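Local structure of deoxyhypusine synthase, putative (Entamoeba histolytica, 7L9R) at residues B[40-43]-B[44-47]; B[58-61]-B[62-66]. The protein probably acts as a deoxyhypusine synthase, an NAD-dependent transferase that makes the modified lysine precursor of hypusine on its protein substrate. All blocks are in the same frame, centred on the assembly; numbering follows the deposited sequence.

Contact 1 (B[40-43]-B[44-47]); sequences LVNS and YLTT
Y44 N and L45 N close two successive alpha-helical turns onto L40 O and V41 O, each at 3.2 Å with an N-H...O angle of 151°, which marks residues 40-45 as regular alpha-helix within helix 37-47. The pattern then loosens. T46 N has weak bonds to both N42 O and S43 O, an i to i-4 and an i to i-3 contact together, and T47 N makes a weak bond to S43 O.

S43 O therefore collects several donors from residues 46 and 47. T47 OG1 donates to it at 2.5 Å, a short length to be read with caution at 2.40 Å resolution, and comes in from above the carbonyl plane, 40° out of it. T47 chi1 is 55°, with OG1 set between its own N and carbonyl carbon, and this turns the hydroxyl back over the preceding turn.

L45 leans back along the preceding turn: its CG sits 3.4 Å from V41 O, and L45 CD1 reaches N42 OD1 at 4.1 Å where the two side chains cross; that amide oxygen is hydrogen-bonded to K340 NZ. Y44 and V41 face helix 330-339 through V333 and L336, and they also pack on L332 and Y37 of the second subunit, so this face of the helix is part of a subunit interface. On the Y44 side chain, CB lies 3.4 Å from V41 O.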
loop_
_atom_site.group_PDB
_atom_site.type_symbol
_atom_site.label_atom_id
_atom_site.label_comp_id
_atom_site.label_asym_id
_atom_site.label_seq_id
_atom_site.Cartn_x
_atom_site.Cartn_y
_atom_site.Cartn_z
ATOM N N LEU B 40 1.819 -6.130 29.499
ATOM C CA LEU B 40 1.477 -6.380 28.101
ATOM C C LEU B 40 1.733 -5.146 27.242
ATOM O O LEU B 40 2.255 -5.251 26.125
ATOM C CB LEU B 40 0.015 -6.812 27.981
ATOM C CG LEU B 40 -0.290 -8.307 27.912
ATOM C CD1 LEU B 40 -1.782 -8.536 28.044
ATOM C CD2 LEU B 40 0.218 -8.917 26.613
ATOM N N VAL B 41 1.357 -3.969 27.741
ATOM C CA VAL B 41 1.584 -2.734 27.002
ATOM C C VAL B 41 3.077 -2.452 26.879
ATOM O O VAL B 41 3.588 -2.202 25.780
ATOM C CB VAL B 41 0.831 -1.573 27.672
ATOM C CG1 VAL B 41 1.364 -0.234 27.195
ATOM C CG2 VAL B 41 -0.649 -1.693 27.394
ATOM N N ASN B 42 3.806 -2.522 27.996
ATOM C CA ASN B 42 5.245 -2.281 27.948
ATOM C C ASN B 42 5.961 -3.309 27.085
ATOM O O ASN B 42 6.961 -2.983 26.437
ATOM C CB ASN B 42 5.843 -2.274 29.355
ATOM C CG ASN B 42 5.367 -1.096 30.181
ATOM O OD1 ASN B 42 4.945 -0.078 29.628
ATOM N ND2 ASN B 42 5.440 -1.223 31.516
ATOM N N SER B 43 5.481 -4.556 27.086
ATOM C CA SER B 43 6.081 -5.593 26.252
ATOM C C SER B 43 5.969 -5.243 24.772
ATOM O O SER B 43 6.894 -5.496 23.990
ATOM C CB SER B 43 5.415 -6.939 26.536
ATOM O OG SER B 43 5.867 -7.940 25.638
ATOM N N TYR B 44 4.856 -4.636 24.371
ATOM C CA TYR B 44 4.743 -4.178 22.995
ATOM C C TYR B 44 5.783 -3.112 22.682
ATOM O O TYR B 44 6.394 -3.128 21.607
ATOM C CB TYR B 44 3.344 -3.635 22.727
ATOM C CG TYR B 44 3.255 -2.939 21.402
ATOM C CD1 TYR B 44 3.343 -3.666 20.207
ATOM C CD2 TYR B 44 3.121 -1.559 21.327
ATOM C CE1 TYR B 44 3.273 -3.038 18.973
ATOM C CE2 TYR B 44 3.056 -0.919 20.094
ATOM C CZ TYR B 44 3.130 -1.666 18.923
ATOM O OH TYR B 44 3.061 -1.032 17.704
ATOM N N LEU B 45 6.011 -2.187 23.615
ATOM C CA LEU B 45 6.937 -1.086 23.379
ATOM C C LEU B 45 8.383 -1.542 23.226
ATOM O O LEU B 45 9.207 -0.777 22.712
ATOM C CB LEU B 45 6.829 -0.068 24.515
ATOM C CG LEU B 45 5.413 0.490 24.701
ATOM C CD1 LEU B 45 5.336 1.450 25.890
ATOM C CD2 LEU B 45 4.917 1.166 23.421
ATOM N N THR B 46 8.715 -2.764 23.642
ATOM C CA THR B 46 10.086 -3.242 23.575
ATOM C C THR B 46 10.287 -4.445 22.666
ATOM O O THR B 46 11.440 -4.802 22.404
ATOM C CB THR B 46 10.601 -3.615 24.979
ATOM O OG1 THR B 46 10.007 -4.850 25.394
ATOM C CG2 THR B 46 10.268 -2.527 25.996
ATOM N N THR B 47 9.220 -5.086 22.187
ATOM C CA THR B 47 9.360 -6.281 21.357
ATOM C C THR B 47 8.406 -6.324 20.168
ATOM O O THR B 47 8.618 -7.144 19.268
ATOM C CB THR B 47 9.167 -7.562 22.199
ATOM O OG1 THR B 47 7.907 -7.522 22.881
ATOM C CG2 THR B 47 10.288 -7.739 23.232
#

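Contact 2 (B[58-61]-B[62-66]); sequences INII and NKMLT
N62, K63, M64 and L65 donate their backbone N-H groups to I58, N59, I60 and I61 O in an unbroken i to i-4 ladder, the regular alpha-helix of the second half of helix 51-66. The N62 N to I58 O bond is the straightest, at 168° and 3.2 Å. The helix packs on the parallel beta-sheet of an alpha/beta core.

Apolar contacts lie on the sheet side. M64, extended beyond CG, carries CE to 4.1 Å from I60 CG2, the two side chains crossing, and that methyl also approaches I61 CG1. One turn on, I61 CG2 meets L65 CD1 at 4.3 Å. I60 and M64 both touch F289 of strand 289-294, while M64 and L65 share I89 of strand 87-93, which sets this face of the helix across the sheet, spanning those two strands with 262-268 between them. Elsewhere, I58 and N62 run side by side in van der Waals contact, CG2 of I58 lying 3.8 Å from N62 ND2.

Polar contacts lie elsewhere on the helix. A water donates to N59 OD1 and accepts from N62 ND2, each at 2.9 Å, joining two side chains three residues apart. N62 OD1 is hydrogen-bonded to T345 OG1, and ND2 also makes a weak bond to K340 O. K63 extends its chain to carry NZ to a salt bridge with E322 OE2, its CG passing N59 O on the way.

At the final turn N62 O accepts twice, from T66 N and T66 OG1, which arrive from opposite faces of the carbonyl plane; OG1 is 2.9 Å away.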
loop_
_atom_site.group_PDB
_atom_site.type_symbol
_atom_site.label_atom_id
_atom_site.label_comp_id
_atom_site.label_asym_id
_atom_site.label_seq_id
_atom_site.Cartn_x
_atom_site.Cartn_y
_atom_site.Cartn_z
ATOM N N ILE B 58 8.348 8.432 21.644
ATOM C CA ILE B 58 8.156 8.829 23.039
ATOM C C ILE B 58 9.294 9.735 23.493
ATOM O O ILE B 58 9.070 10.751 24.162
ATOM C CB ILE B 58 8.024 7.588 23.942
ATOM C CG1 ILE B 58 6.686 6.895 23.690
ATOM C CG2 ILE B 58 8.176 7.970 25.421
ATOM C CD1 ILE B 58 6.686 5.434 24.062
ATOM N N ASN B 59 10.532 9.391 23.125
ATOM C CA ASN B 59 11.663 10.227 23.511
ATOM C C ASN B 59 11.571 11.616 22.887
ATOM O O ASN B 59 11.828 12.623 23.558
ATOM C CB ASN B 59 12.978 9.548 23.125
ATOM C CG ASN B 59 13.211 8.250 23.885
ATOM O OD1 ASN B 59 12.682 8.054 24.984
ATOM N ND2 ASN B 59 14.022 7.366 23.312
ATOM N N ILE B 60 11.177 11.691 21.613
ATOM C CA ILE B 60 11.159 12.972 20.912
ATOM C C ILE B 60 10.065 13.881 21.467
ATOM O O ILE B 60 10.269 15.093 21.615
ATOM C CB ILE B 60 11.006 12.744 19.395
ATOM C CG1 ILE B 60 12.291 12.145 18.817
ATOM C CG2 ILE B 60 10.662 14.044 18.671
ATOM C CD1 ILE B 60 12.142 11.625 17.400
ATOM N N ILE B 61 8.895 13.321 21.786
ATOM C CA ILE B 61 7.808 14.142 22.315
ATOM C C ILE B 61 8.175 14.694 23.687
ATOM O O ILE B 61 7.945 15.876 23.972
ATOM C CB ILE B 61 6.490 13.342 22.347
ATOM C CG1 ILE B 61 5.955 13.152 20.927
ATOM C CG2 ILE B 61 5.439 14.057 23.188
ATOM C CD1 ILE B 61 4.759 12.223 20.833
ATOM N N ASN B 62 8.784 13.869 24.545
ATOM C CA ASN B 62 9.233 14.372 25.842
ATOM C C ASN B 62 10.277 15.469 25.690
ATOM O O ASN B 62 10.338 16.386 26.518
ATOM C CB ASN B 62 9.786 13.230 26.695
ATOM C CG ASN B 62 8.697 12.373 27.294
ATOM O OD1 ASN B 62 7.627 12.866 27.650
ATOM N ND2 ASN B 62 8.953 11.078 27.387
ATOM N N LYS B 63 11.102 15.400 24.641
ATOM C CA LYS B 63 12.043 16.486 24.384
ATOM C C LYS B 63 11.315 17.777 24.015
ATOM O O LYS B 63 11.758 18.869 24.391
ATOM C CB LYS B 63 13.026 16.082 23.287
ATOM C CG LYS B 63 14.010 14.999 23.701
ATOM C CD LYS B 63 15.047 14.761 22.616
ATOM C CE LYS B 63 15.929 13.569 22.939
ATOM N NZ LYS B 63 17.104 13.493 22.023
ATOM N N MET B 64 10.201 17.678 23.280
ATOM C CA MET B 64 9.401 18.870 23.003
ATOM C C MET B 64 8.927 19.510 24.301
ATOM O O MET B 64 9.019 20.729 24.478
ATOM C CB MET B 64 8.190 18.535 22.127
ATOM C CG MET B 64 8.467 17.892 20.784
ATOM S SD MET B 64 6.895 17.569 19.932
ATOM C CE MET B 64 7.426 16.569 18.546
ATOM N N LEU B 65 8.410 18.691 25.218
ATOM C CA LEU B 65 7.802 19.213 26.437
ATOM C C LEU B 65 8.835 19.801 27.390
ATOM O O LEU B 65 8.539 20.777 28.087
ATOM C CB LEU B 65 7.008 18.105 27.131
ATOM C CG LEU B 65 5.855 17.515 26.313
ATOM C CD1 LEU B 65 5.327 16.239 26.941
ATOM C CD2 LEU B 65 4.736 18.531 26.159
ATOM N N THR B 66 10.046 19.241 27.430
ATOM C CA THR B 66 11.060 19.644 28.401
ATOM C C THR B 66 12.103 20.602 27.842
ATOM O O THR B 66 12.995 21.017 28.589
ATOM C CB THR B 66 11.781 18.415 28.967
ATOM O OG1 THR B 66 12.505 17.759 27.918
ATOM C CG2 THR B 66 10.790 17.441 29.572
HETATM O O HOH W 1 11.545 9.946 26.924
#

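Contact 1 and contact 2 lie on consecutive helices, 37-47 and 51-66, with centres 19 Å apart and nearest atoms about 5 Å apart, so they do not touch. Their surroundings differ: residues 40-47 are 26 Å from the chain centre (centre to centre) and meet a second subunit, whereas residues 58-66 are 16 Å from it and touch no other chain. K340, just beyond helix 330-339, connects them indirectly, its NZ bonding N42 of contact 1 and its carbonyl oxygen weakly accepting from N62 of contact 2. L45 and I58 adjoin this same segment through K340 and T341.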